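Long-range contacts in peroxisomal membrane protein PEX15 (Saccharomyces cerevisiae, PDB 5VXV), which anchors the AAA-ATPase peroxins PEX1 and PEX6 to the peroxisomal membrane, where their complex extracts the receptor PEX5: residues D43-S47 / K90-K96; M52-T56 / Q106-T110; N68-L72 / F97-C101. All blocks are in the same frame, centred on the assembly; numbering follows the deposited sequence. Where two conformers were deposited one is given.

Interaction 1. Residues D43-S47 / K90-K96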
ATOM      1  N   ASP A  43      11.570  -7.965  -2.887  1.00 16.85           N
ATOM      2  CA  ASP A  43      10.772  -8.248  -1.698  1.00 15.39           C
ATOM      3  C   ASP A  43      11.353  -7.557  -0.468  1.00 15.37           C
ATOM      4  O   ASP A  43      10.611  -6.982   0.336  1.00 14.85           O
ATOM      5  CB  ASP A  43      10.687  -9.759  -1.483  1.00 16.65           C
ATOM      6  CG  ASP A  43       9.402 -10.184  -0.799  1.00 18.14           C
ATOM      7  OD1 ASP A  43       8.320  -9.699  -1.198  1.00 19.08           O
ATOM      8  OD2 ASP A  43       9.471 -11.012   0.132  1.00 18.27           O
ATOM      9  N   LEU A  44      12.678  -7.602  -0.302  1.00 15.33           N
ATOM     10  CA  LEU A  44      13.304  -6.921   0.829  1.00 15.24           C
ATOM     11  C   LEU A  44      13.087  -5.417   0.744  1.00 14.48           C
ATOM     12  O   LEU A  44      12.739  -4.768   1.737  1.00 14.40           O
ATOM     13  CB  LEU A  44      14.799  -7.239   0.878  1.00 16.18           C
ATOM     14  CG  LEU A  44      15.604  -6.428   1.904  1.00 15.78           C
ATOM     15  CD1 LEU A  44      15.083  -6.656   3.316  1.00 16.54           C
ATOM     16  CD2 LEU A  44      17.086  -6.763   1.821  1.00 17.10           C
ATOM     17  N   PHE A  45      13.298  -4.843  -0.439  1.00 14.10           N
ATOM     18  CA  PHE A  45      13.152  -3.403  -0.604  1.00 13.59           C
ATOM     19  C   PHE A  45      11.761  -2.938  -0.190  1.00 14.78           C
ATOM     20  O   PHE A  45      11.616  -1.971   0.566  1.00 14.43           O
ATOM     21  CB  PHE A  45      13.441  -3.019  -2.054  1.00 15.41           C
ATOM     22  CG  PHE A  45      13.203  -1.571  -2.349  1.00 14.74           C
ATOM     23  CD1 PHE A  45      14.068  -0.605  -1.866  1.00 14.94           C
ATOM     24  CD2 PHE A  45      12.114  -1.174  -3.108  1.00 14.46           C
ATOM     25  CE1 PHE A  45      13.856   0.728  -2.135  1.00 14.57           C
ATOM     26  CE2 PHE A  45      11.897   0.159  -3.382  1.00 14.33           C
ATOM     27  CZ  PHE A  45      12.766   1.112  -2.895  1.00 14.86           C
ATOM     28  N   VAL A  46      10.720  -3.622  -0.671  1.00 15.43           N
ATOM     29  CA  VAL A  46       9.352  -3.225  -0.344  1.00 15.09           C
ATOM     30  C   VAL A  46       9.091  -3.380   1.149  1.00 15.92           C
ATOM     31  O   VAL A  46       8.465  -2.519   1.780  1.00 15.28           O
ATOM     32  CB  VAL A  46       8.350  -4.038  -1.184  1.00 14.55           C
ATOM     33  CG1 VAL A  46       6.914  -3.731  -0.770  1.00 17.02           C
ATOM     34  CG2 VAL A  46       8.538  -3.739  -2.662  1.00 15.45           C
ATOM     35  N   SER A  47       9.565  -4.478   1.744  1.00 14.36           N
ATOM     36  CA  SER A  47       9.335  -4.697   3.168  1.00 15.17           C
ATOM     37  C   SER A  47      10.037  -3.641   4.012  1.00 14.72           C
ATOM     38  O   SER A  47       9.476  -3.159   5.004  1.00 16.22           O
ATOM     39  CB  SER A  47       9.800  -6.097   3.567  1.00 19.41           C
ATOM     40  OG  SER A  47       8.926  -7.083   3.047  1.00 19.22           O
ATOM     41  N   LYS A  90       0.314 -12.873  -3.830  1.00 17.43           N
ATOM     42  CA  LYS A  90       1.001 -12.159  -2.754  1.00 16.90           C
ATOM     43  C   LYS A  90       0.322 -10.806  -2.545  1.00 15.34           C
ATOM     44  O   LYS A  90       0.909  -9.743  -2.781  1.00 15.40           O
ATOM     45  CB  LYS A  90       2.498 -12.008  -3.074  1.00 18.25           C
ATOM     46  CG  LYS A  90       3.267 -13.323  -2.976  1.00 20.80           C
ATOM     47  CD  LYS A  90       4.763 -13.156  -3.240  1.00 24.34           C
ATOM     48  CE  LYS A  90       5.403 -12.170  -2.280  1.00 25.45           C
ATOM     49  NZ  LYS A  90       6.894 -12.226  -2.307  1.00 26.10           N
ATOM     50  N   LEU A  91      -0.924 -10.850  -2.071  1.00 15.15           N
ATOM     51  CA  LEU A  91      -1.688  -9.622  -1.890  1.00 14.08           C
ATOM     52  C   LEU A  91      -1.120  -8.754  -0.772  1.00 14.89           C
ATOM     53  O   LEU A  91      -1.213  -7.525  -0.841  1.00 15.21           O
ATOM     54  CB  LEU A  91      -3.149  -9.966  -1.614  1.00 14.67           C
ATOM     55  CG  LEU A  91      -4.131  -8.799  -1.520  1.00 14.88           C
ATOM     56  CD1 LEU A  91      -4.074  -7.923  -2.764  1.00 14.97           C
ATOM     57  CD2 LEU A  91      -5.535  -9.337  -1.317  1.00 14.50           C
ATOM     58  N   LEU A  92      -0.527  -9.360   0.261  1.00 15.28           N
ATOM     59  CA  LEU A  92       0.026  -8.554   1.346  1.00 15.21           C
ATOM     60  C   LEU A  92       1.186  -7.691   0.862  1.00 13.79           C
ATOM     61  O   LEU A  92       1.390  -6.585   1.373  1.00 13.98           O
ATOM     62  CB  LEU A  92       0.466  -9.453   2.506  1.00 16.32           C
ATOM     63  CG  LEU A  92      -0.631 -10.275   3.193  1.00 18.73           C
ATOM     64  CD1 LEU A  92      -0.081 -11.010   4.411  1.00 19.87           C
ATOM     65  CD2 LEU A  92      -1.815  -9.403   3.597  1.00 20.45           C
ATOM     66  N   VAL A  93       1.946  -8.168  -0.126  1.00 14.12           N
ATOM     67  CA  VAL A  93       3.021  -7.357  -0.689  1.00 13.74           C
ATOM     68  C   VAL A  93       2.452  -6.257  -1.575  1.00 14.11           C
ATOM     69  O   VAL A  93       2.962  -5.131  -1.594  1.00 14.93           O
ATOM     70  CB  VAL A  93       4.012  -8.249  -1.457  1.00 15.39           C
ATOM     71  CG1 VAL A  93       5.084  -7.406  -2.130  1.00 14.67           C
ATOM     72  CG2 VAL A  93       4.642  -9.252  -0.508  1.00 16.20           C
ATOM     73  N   ILE A  94       1.402  -6.571  -2.336  1.00 13.49           N
ATOM     74  CA  ILE A  94       0.680  -5.543  -3.081  1.00 13.26           C
ATOM     75  C   ILE A  94       0.231  -4.437  -2.136  1.00 11.46           C
ATOM     76  O   ILE A  94       0.352  -3.245  -2.444  1.00 12.55           O
ATOM     77  CB  ILE A  94      -0.506  -6.178  -3.836  1.00 13.90           C
ATOM     78  CG1 ILE A  94       0.017  -7.020  -5.003  1.00 13.47           C
ATOM     79  CG2 ILE A  94      -1.477  -5.112  -4.348  1.00 14.58           C
ATOM     80  CD1 ILE A  94      -0.980  -8.013  -5.554  1.00 14.63           C
ATOM     81  N   ASN A  95      -0.270  -4.816  -0.959  1.00 12.11           N
ATOM     82  CA  ASN A  95      -0.708  -3.819   0.013  1.00 12.43           C
ATOM     83  C   ASN A  95       0.464  -2.986   0.518  1.00 12.58           C
ATOM     84  O   ASN A  95       0.341  -1.765   0.675  1.00 12.78           O
ATOM     85  CB  ASN A  95      -1.428  -4.506   1.173  1.00 14.14           C
ATOM     86  CG  ASN A  95      -2.769  -5.088   0.760  1.00 14.53           C
ATOM     87  OD1 ASN A  95      -3.302  -4.752  -0.296  1.00 14.27           O
ATOM     88  ND2 ASN A  95      -3.320  -5.962   1.592  1.00 14.52           N
ATOM     89  N   LYS A  96       1.609  -3.624   0.785  1.00 14.61           N
ATOM     90  CA  LYS A  96       2.800  -2.867   1.161  1.00 13.64           C
ATOM     91  C   LYS A  96       3.178  -1.867   0.077  1.00 13.39           C
ATOM     92  O   LYS A  96       3.510  -0.714   0.373  1.00 13.99           O
ATOM     93  CB  LYS A  96       3.973  -3.810   1.440  1.00 12.90           C
ATOM     94  CG  LYS A  96       3.839  -4.642   2.707  1.00 12.88           C
ATOM     95  CD  LYS A  96       5.119  -5.408   3.013  1.00 14.25           C
ATOM     96  CE  LYS A  96       4.956  -6.261   4.262  1.00 15.68           C
ATOM     97  NZ  LYS A  96       6.214  -6.968   4.653  1.00 15.57           N
TER
HETATM   98  O   HOH W   1       7.570  -4.970   6.109  1.00 19.82           O
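Two helices of the helical, probably cytoplasmic, part of PEX15 held in this chain, 39-51 and 91-108, pack here through Asp43, Val46 and Ser47 on one and Lys90, Val93 and Lys96 on the other. The short segment axes come no nearer than 10.2 Å and cross at 53°, a separation bridged in the middle by Val46 and at the margins by two lysines. Val46 CG1 lies 3.7 Å from Lys96 CB, and the distance from Val46 CG1 to Val93 CG1 is 4.3 Å. That Val46 branch stands anti to the backbone N (chi1 175°), which carries it toward the helix opposite.

Two lysines reach across at the margins of this apolar patch. Lys90, at the N-cap position of helix 91-108, sends its chain, bent at chi3 (58°), against the oncoming carboxylate of Asp43, and Lys90 NZ forms a salt bridge with Asp43 OD1 at 3.1 Å, weak as a hydrogen bond. The same OD1 rests on Val93 CG2, the two side chains meeting at about a right angle. Lys96 touches Val46 with CB; from there its chain runs extended and brings NZ near Ser47. Phe12 of helix 3-13 also touches Ser47. One water ties the end of the lysine to the backbone: it accepts from Lys96 NZ at 2.8 Å and donates to Ser47 O at 2.9 Å.

Interaction 2. Residues M52-T56 / Q106-T110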
HETATM    1  N   MSE A  52       9.610   2.093   7.168  1.00 19.12           N
HETATM    2  CA  MSE A  52      10.009   3.494   7.324  1.00 21.67           C
HETATM    3  C   MSE A  52       8.789   4.380   7.571  1.00 23.32           C
HETATM    4  O   MSE A  52       7.821   4.299   6.822  1.00 23.46           O
HETATM    5  CB  MSE A  52      10.749   3.993   6.080  1.00 20.94           C
HETATM    6  CG  MSE A  52      12.107   3.356   5.839  1.00 20.60           C
HETATM    7 SE   MSE A  52      13.421   3.733   7.229  0.71 21.82          SE
HETATM    8  CE  MSE A  52      13.183   5.660   7.406  1.00 29.14           C
ATOM      9  N   PRO A  53       8.827   5.224   8.611  1.00 24.88           N
ATOM     10  CA  PRO A  53       7.712   6.172   8.802  1.00 26.89           C
ATOM     11  C   PRO A  53       7.481   7.051   7.588  1.00 26.30           C
ATOM     12  O   PRO A  53       6.331   7.329   7.227  1.00 27.80           O
ATOM     13  CB  PRO A  53       8.145   6.997  10.024  1.00 28.81           C
ATOM     14  CG  PRO A  53       9.194   6.203  10.696  1.00 29.37           C
ATOM     15  CD  PRO A  53       9.859   5.363   9.652  1.00 26.65           C
ATOM     16  N   SER A  54       8.560   7.501   6.954  1.00 24.28           N
ATOM     17  CA  SER A  54       8.489   8.305   5.742  1.00 23.75           C
ATOM     18  C   SER A  54       9.830   8.181   5.033  1.00 22.10           C
ATOM     19  O   SER A  54      10.788   7.621   5.570  1.00 23.32           O
ATOM     20  CB  SER A  54       8.160   9.767   6.054  1.00 28.32           C
ATOM     21  OG  SER A  54       9.269  10.427   6.632  1.00 30.41           O
ATOM     22  N   PHE A  55       9.896   8.731   3.821  0.52 21.56           N
ATOM     23  CA  PHE A  55      11.107   8.682   3.009  0.52 22.98           C
ATOM     24  C   PHE A  55      11.890   9.990   3.035  0.52 26.74           C
ATOM     25  O   PHE A  55      12.865  10.132   2.291  0.52 28.97           O
ATOM     26  CB  PHE A  55      10.756   8.331   1.565  0.52 21.52           C
ATOM     27  CG  PHE A  55      10.013   7.035   1.415  0.52 20.49           C
ATOM     28  CD1 PHE A  55      10.381   5.919   2.149  0.52 20.06           C
ATOM     29  CD2 PHE A  55       8.944   6.936   0.544  0.52 19.88           C
ATOM     30  CE1 PHE A  55       9.698   4.727   2.011  0.52 19.34           C
ATOM     31  CE2 PHE A  55       8.256   5.748   0.401  0.52 19.08           C
ATOM     32  CZ  PHE A  55       8.632   4.641   1.136  0.52 18.99           C
ATOM     33  N   THR A  56      11.521  10.919   3.908  1.00 27.52           N
ATOM     34  CA  THR A  56      12.030  12.284   3.856  1.00 28.67           C
ATOM     35  C   THR A  56      13.311  12.509   4.647  1.00 30.78           C
ATOM     36  O   THR A  56      14.005  13.499   4.389  1.00 34.41           O
ATOM     37  CB  THR A  56      10.961  13.260   4.361  1.00 29.89           C
ATOM     38  OG1 THR A  56      10.642  12.961   5.726  1.00 30.88           O
ATOM     39  CG2 THR A  56       9.705  13.158   3.511  1.00 30.22           C
ATOM     40  N   GLN A 106       2.043  11.528   0.716  1.00 17.82           N
ATOM     41  CA  GLN A 106       1.725  12.151   1.995  1.00 20.17           C
ATOM     42  C   GLN A 106       2.858  13.043   2.493  1.00 21.08           C
ATOM     43  O   GLN A 106       2.604  14.117   3.050  1.00 22.62           O
ATOM     44  CB  GLN A 106       1.404  11.063   3.020  1.00 21.64           C
ATOM     45  CG  GLN A 106       1.019  11.575   4.394  1.00 26.39           C
ATOM     46  CD  GLN A 106       0.654  10.448   5.339  1.00 30.96           C
ATOM     47  OE1 GLN A 106       0.642   9.278   4.954  1.00 30.46           O
ATOM     48  NE2 GLN A 106       0.358  10.791   6.586  1.00 33.71           N
ATOM     49  N   PHE A 107       4.111  12.623   2.310  1.00 20.29           N
ATOM     50  CA  PHE A 107       5.240  13.297   2.940  1.00 22.80           C
ATOM     51  C   PHE A 107       6.230  13.927   1.969  1.00 24.58           C
ATOM     52  O   PHE A 107       6.850  14.933   2.322  1.00 25.29           O
ATOM     53  CB  PHE A 107       6.005  12.319   3.848  1.00 22.99           C
ATOM     54  CG  PHE A 107       5.173  11.752   4.963  1.00 23.18           C
ATOM     55  CD1 PHE A 107       4.735  12.561   5.999  1.00 27.36           C
ATOM     56  CD2 PHE A 107       4.835  10.410   4.981  1.00 22.79           C
ATOM     57  CE1 PHE A 107       3.970  12.043   7.029  1.00 28.84           C
ATOM     58  CE2 PHE A 107       4.072   9.885   6.007  1.00 25.10           C
ATOM     59  CZ  PHE A 107       3.638  10.704   7.032  1.00 28.00           C
ATOM     60  N   ASN A 108       6.412  13.369   0.773  1.00 24.56           N
ATOM     61  CA  ASN A 108       7.385  13.921  -0.161  1.00 27.11           C
ATOM     62  C   ASN A 108       6.818  15.042  -1.021  1.00 30.72           C
ATOM     63  O   ASN A 108       7.591  15.869  -1.518  1.00 34.48           O
ATOM     64  CB  ASN A 108       7.940  12.818  -1.065  1.00 24.32           C
ATOM     65  CG  ASN A 108       8.941  11.931  -0.350  1.00 25.46           C
ATOM     66  OD1 ASN A 108       8.609  10.833   0.093  1.00 26.56           O
ATOM     67  ND2 ASN A 108      10.177  12.408  -0.233  1.00 24.87           N
ATOM     68  N   LEU A 109       5.503  15.095  -1.202  1.00 28.68           N
ATOM     69  CA  LEU A 109       4.873  16.173  -1.949  1.00 29.86           C
ATOM     70  C   LEU A 109       4.453  17.290  -1.003  1.00 36.95           C
ATOM     71  O   LEU A 109       3.892  17.039   0.067  1.00 41.52           O
ATOM     72  CB  LEU A 109       3.656  15.657  -2.718  1.00 27.25           C
ATOM     73  CG  LEU A 109       3.923  14.575  -3.767  1.00 28.13           C
ATOM     74  CD1 LEU A 109       2.628  14.190  -4.471  1.00 27.38           C
ATOM     75  CD2 LEU A 109       4.964  15.031  -4.782  1.00 33.05           C
ATOM     76  N   THR A 110       4.732  18.529  -1.408  1.00 39.35           N
ATOM     77  CA  THR A 110       4.396  19.703  -0.613  1.00 43.20           C
ATOM     78  C   THR A 110       3.166  20.439  -1.122  1.00 44.03           C
ATOM     79  O   THR A 110       2.416  20.999  -0.317  1.00 48.56           O
ATOM     80  CB  THR A 110       5.575  20.684  -0.586  1.00 44.39           C
ATOM     81  OG1 THR A 110       5.761  21.248  -1.890  1.00 46.62           O
ATOM     82  CG2 THR A 110       6.856  19.979  -0.158  1.00 41.83           C
TER
HETATM   83  O   HOH W   2       7.676   9.812   2.251  1.00 19.65           O
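This is a surface contact between a loop and a helix end: Pro53, Ser54, Phe55 and Thr56, in the connection from helix 39-51 to helix 60-70, lie against Phe107 and Asn108 in the last turn of helix 91-108, where the backbone widens into a pi-type turn. Phe107 offers its ring to the loop obliquely. Ser54 CB sits 3.6 Å from Phe107 CD2, while Pro53 O approaches the neighbouring CE2 equally closely. Gln106 CG, from the same helix, covers one face of the Phe107 ring over its centre. Thr56 crosses Phe107 at about a right angle and touches with its methyl: Thr56 CG2 is 3.6 Å from Phe107 O and also meets the CB of that residue. With OG1 between the backbone N and the carbonyl carbon (chi1 62°), the methyl faces the helix and the hydroxyl is turned to Ser54; Thr56 OG1 and Ser54 OG share a 3.0 Å hydrogen bond within the loop.

Asn108 turns to Phe55, its other neighbours including Gln63 and Leu67 of helix 60-70. Asn108 OD1 lies 3.6 Å from Phe55 CB. A water joins the two segments, accepting from Phe55 N at 2.9 Å and donating to Asn108 OD1 at 2.6 Å. Phe55 also packs on Ile66 of helix 60-70. The direct touches are thus van der Waals contacts of carbon with carbon and of carbon with carbonyl or amide groups, while the polar connection passes through a water that gives a loop amide and a side-chain carbonyl their partner.

Interaction 3. Residues N68-L72 / F97-C101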
ATOM      1  N   ASN A  68      11.743   6.983  -7.288  0.57 23.26           N
ATOM      2  CA  ASN A  68      11.577   6.468  -8.642  0.57 23.18           C
ATOM      3  C   ASN A  68      10.712   5.214  -8.657  0.57 21.47           C
ATOM      4  O   ASN A  68      10.000   4.964  -9.636  0.57 22.11           O
ATOM      5  CB  ASN A  68      12.942   6.179  -9.263  0.57 24.61           C
ATOM      6  CG  ASN A  68      12.934   6.312 -10.771  0.57 25.63           C
ATOM      7  N   ILE A  69      10.748   4.422  -7.583  1.00 18.46           N
ATOM      8  CA  ILE A  69       9.988   3.177  -7.558  1.00 16.54           C
ATOM      9  C   ILE A  69       8.528   3.412  -7.179  1.00 16.76           C
ATOM     10  O   ILE A  69       7.654   2.640  -7.590  1.00 17.08           O
ATOM     11  CB  ILE A  69      10.643   2.169  -6.596  1.00 17.00           C
ATOM     12  CG1 ILE A  69      12.108   1.919  -6.976  1.00 17.93           C
ATOM     13  CG2 ILE A  69       9.869   0.854  -6.579  1.00 17.60           C
ATOM     14  CD1 ILE A  69      12.324   1.417  -8.396  1.00 18.42           C
ATOM     15  N   PHE A  70       8.230   4.453  -6.395  1.00 15.74           N
ATOM     16  CA  PHE A  70       6.892   4.630  -5.836  1.00 16.43           C
ATOM     17  C   PHE A  70       6.196   5.904  -6.302  1.00 17.04           C
ATOM     18  O   PHE A  70       5.114   6.222  -5.793  1.00 17.88           O
ATOM     19  CB  PHE A  70       6.951   4.606  -4.305  1.00 17.00           C
ATOM     20  CG  PHE A  70       7.470   3.313  -3.741  1.00 16.14           C
ATOM     21  CD1 PHE A  70       6.828   2.114  -4.014  1.00 15.97           C
ATOM     22  CD2 PHE A  70       8.589   3.296  -2.933  1.00 15.87           C
ATOM     23  CE1 PHE A  70       7.298   0.926  -3.498  1.00 15.90           C
ATOM     24  CE2 PHE A  70       9.068   2.110  -2.415  1.00 16.22           C
ATOM     25  CZ  PHE A  70       8.419   0.921  -2.697  1.00 15.44           C
ATOM     26  N   THR A  71       6.777   6.640  -7.247  1.00 17.20           N
ATOM     27  CA  THR A  71       6.101   7.769  -7.878  1.00 18.87           C
ATOM     28  C   THR A  71       5.344   7.240  -9.090  1.00 18.74           C
ATOM     29  O   THR A  71       5.945   6.654  -9.997  1.00 17.41           O
ATOM     30  CB  THR A  71       7.101   8.856  -8.273  1.00 21.02           C
ATOM     31  OG1 THR A  71       7.754   9.352  -7.099  1.00 20.75           O
ATOM     32  CG2 THR A  71       6.403  10.018  -8.972  1.00 23.32           C
ATOM     33  N   LEU A  72       4.027   7.465  -9.107  1.00 19.69           N
ATOM     34  CA  LEU A  72       3.130   6.631  -9.904  1.00 18.82           C
ATOM     35  C   LEU A  72       3.426   6.691 -11.397  1.00 21.00           C
ATOM     36  O   LEU A  72       3.227   5.692 -12.099  1.00 21.68           O
ATOM     37  CB  LEU A  72       1.677   7.033  -9.640  1.00 19.94           C
ATOM     38  CG  LEU A  72       1.179   6.823  -8.209  1.00 21.95           C
ATOM     39  CD1 LEU A  72      -0.253   7.316  -8.065  1.00 25.11           C
ATOM     40  CD2 LEU A  72       1.283   5.355  -7.804  1.00 21.16           C
ATOM     41  N   PHE A  97       3.142  -2.292  -1.190  1.00 12.65           N
ATOM     42  CA  PHE A  97       3.481  -1.392  -2.286  1.00 13.13           C
ATOM     43  C   PHE A  97       2.564  -0.174  -2.300  1.00 13.88           C
ATOM     44  O   PHE A  97       3.029   0.966  -2.413  1.00 13.39           O
ATOM     45  CB  PHE A  97       3.409  -2.139  -3.617  1.00 14.87           C
ATOM     46  CG  PHE A  97       3.621  -1.259  -4.813  1.00 17.22           C
ATOM     47  CD1 PHE A  97       4.899  -0.984  -5.274  1.00 20.09           C
ATOM     48  CD2 PHE A  97       2.541  -0.695  -5.473  1.00 18.17           C
ATOM     49  CE1 PHE A  97       5.091  -0.165  -6.370  1.00 19.96           C
ATOM     50  CE2 PHE A  97       2.729   0.123  -6.571  1.00 20.21           C
ATOM     51  CZ  PHE A  97       4.006   0.388  -7.018  1.00 19.80           C
ATOM     52  N   PHE A  98       1.252  -0.394  -2.183  1.00 13.76           N
ATOM     53  CA  PHE A  98       0.325   0.734  -2.170  1.00 12.64           C
ATOM     54  C   PHE A  98       0.618   1.668  -1.000  1.00 13.53           C
ATOM     55  O   PHE A  98       0.580   2.895  -1.150  1.00 13.78           O
ATOM     56  CB  PHE A  98      -1.124   0.238  -2.119  1.00 13.39           C
ATOM     57  CG  PHE A  98      -1.631  -0.331  -3.425  1.00 13.03           C
ATOM     58  CD1 PHE A  98      -1.311   0.266  -4.635  1.00 13.18           C
ATOM     59  CD2 PHE A  98      -2.429  -1.465  -3.440  1.00 14.21           C
ATOM     60  CE1 PHE A  98      -1.778  -0.254  -5.829  1.00 14.18           C
ATOM     61  CE2 PHE A  98      -2.899  -1.988  -4.634  1.00 14.74           C
ATOM     62  CZ  PHE A  98      -2.571  -1.380  -5.828  1.00 13.76           C
ATOM     63  N   ARG A  99       0.934   1.112   0.172  1.00 13.08           N
ATOM     64  CA  ARG A  99       1.251   1.963   1.315  1.00 12.15           C
ATOM     65  C   ARG A  99       2.498   2.798   1.046  1.00 12.60           C
ATOM     66  O   ARG A  99       2.593   3.946   1.494  1.00 12.96           O
ATOM     67  CB  ARG A  99       1.427   1.119   2.576  1.00 13.17           C
ATOM     68  CG  ARG A  99       0.121   0.576   3.138  1.00 14.55           C
ATOM     69  CD  ARG A  99       0.275   0.120   4.586  1.00 16.48           C
ATOM     70  NE  ARG A  99       1.118  -1.067   4.707  1.00 15.88           N
ATOM     71  CZ  ARG A  99       0.669  -2.319   4.751  1.00 18.22           C
ATOM     72  NH1 ARG A  99      -0.631  -2.579   4.686  1.00 19.48           N
ATOM     73  NH2 ARG A  99       1.528  -3.320   4.863  1.00 19.21           N
ATOM     74  N   CYS A 100       3.465   2.242   0.311  1.00 13.10           N
ATOM     75  CA  CYS A 100       4.662   3.004  -0.032  1.00 12.52           C
ATOM     76  C   CYS A 100       4.336   4.143  -0.993  1.00 13.38           C
ATOM     77  O   CYS A 100       4.875   5.247  -0.860  1.00 14.13           O
ATOM     78  CB  CYS A 100       5.723   2.081  -0.630  1.00 13.31           C
ATOM     79  SG  CYS A 100       6.449   0.936   0.566  1.00 15.01           S
ATOM     80  N   CYS A 101       3.454   3.898  -1.967  1.00 13.92           N
ATOM     81  CA  CYS A 101       3.015   4.979  -2.847  1.00 13.27           C
ATOM     82  C   CYS A 101       2.324   6.077  -2.051  1.00 13.57           C
ATOM     83  O   CYS A 101       2.526   7.269  -2.310  1.00 14.63           O
ATOM     84  CB  CYS A 101       2.076   4.435  -3.923  1.00 13.88           C
ATOM     85  SG  CYS A 101       2.839   3.269  -5.074  1.00 16.25           S
TER
HETATM   86  O   HOH W   3       2.975   7.714  -5.027  1.00 17.89           O
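Phe70, the last residue of helix 60-70, pushes its side chain against helix 91-108 in the buried centre of the helical domain. From Phe70 CB, 4.1 Å from Cys100 O, the ring extends until one face lies against Cys100. CG anti to the carbonyl carbon (chi1 -61°) aims it that way. Cys100 CB sits nearly on the ring normal, 3.4 Å from the Phe70 centroid and 9° off the normal: a CH-pi contact. The sulfur lies over the same face and meets the tip atoms CE2 and CZ, with Cys100 SG 3.8 Å from Phe70 CZ, a sulfur-aromatic contact. Ile69 CG2 covers the opposite face, so the ring is sandwiched between Ile69 of its own helix and Cys100 of helix 91-108. Along one edge, CD1 and CE1 meet the Phe97 ring; Phe70 CE1 comes within 3.5 Å of Phe97 CD1, which lies in the Phe70 plane. The two rings are obliquely set, their planes at 56°.

Leu72, just past the end of helix 60-70, brings CD2 to 3.8 Å from Cys101 SG. A water donates to both Phe70 O (2.7 Å) and Cys101 O, bridging the two backbones. Cys49 of helix 39-51 touches both Phe70 and Cys100. Contact across the segments is therefore carried by aromatic carbon, sulfur and aliphatic groups, with the bridging water serving two main-chain carbonyls; the buried Ile69 O, in contrast, has no polar partner.

All three contacts use helix 91-108, met in succession along its length: near its start by helix 39-51 in interaction 1, further along by the end of helix 60-70 in interaction 3, and at its last turn by the connecting loop in interaction 2. Interaction 3 is the buried one, and aromatic and sulfur packing dominates it; the other two lie at the surface, one with a charged pair beside valines, the other with loop-to-ring packing. Each includes a bridging water. Interaction 3 touches both neighbours, through Phe45 CE2 on Phe70 CE2 (3.6 Å) and, in the conformer given, Phe55 CE2 on Cys100 O, whereas interactions 1 and 2 do not meet.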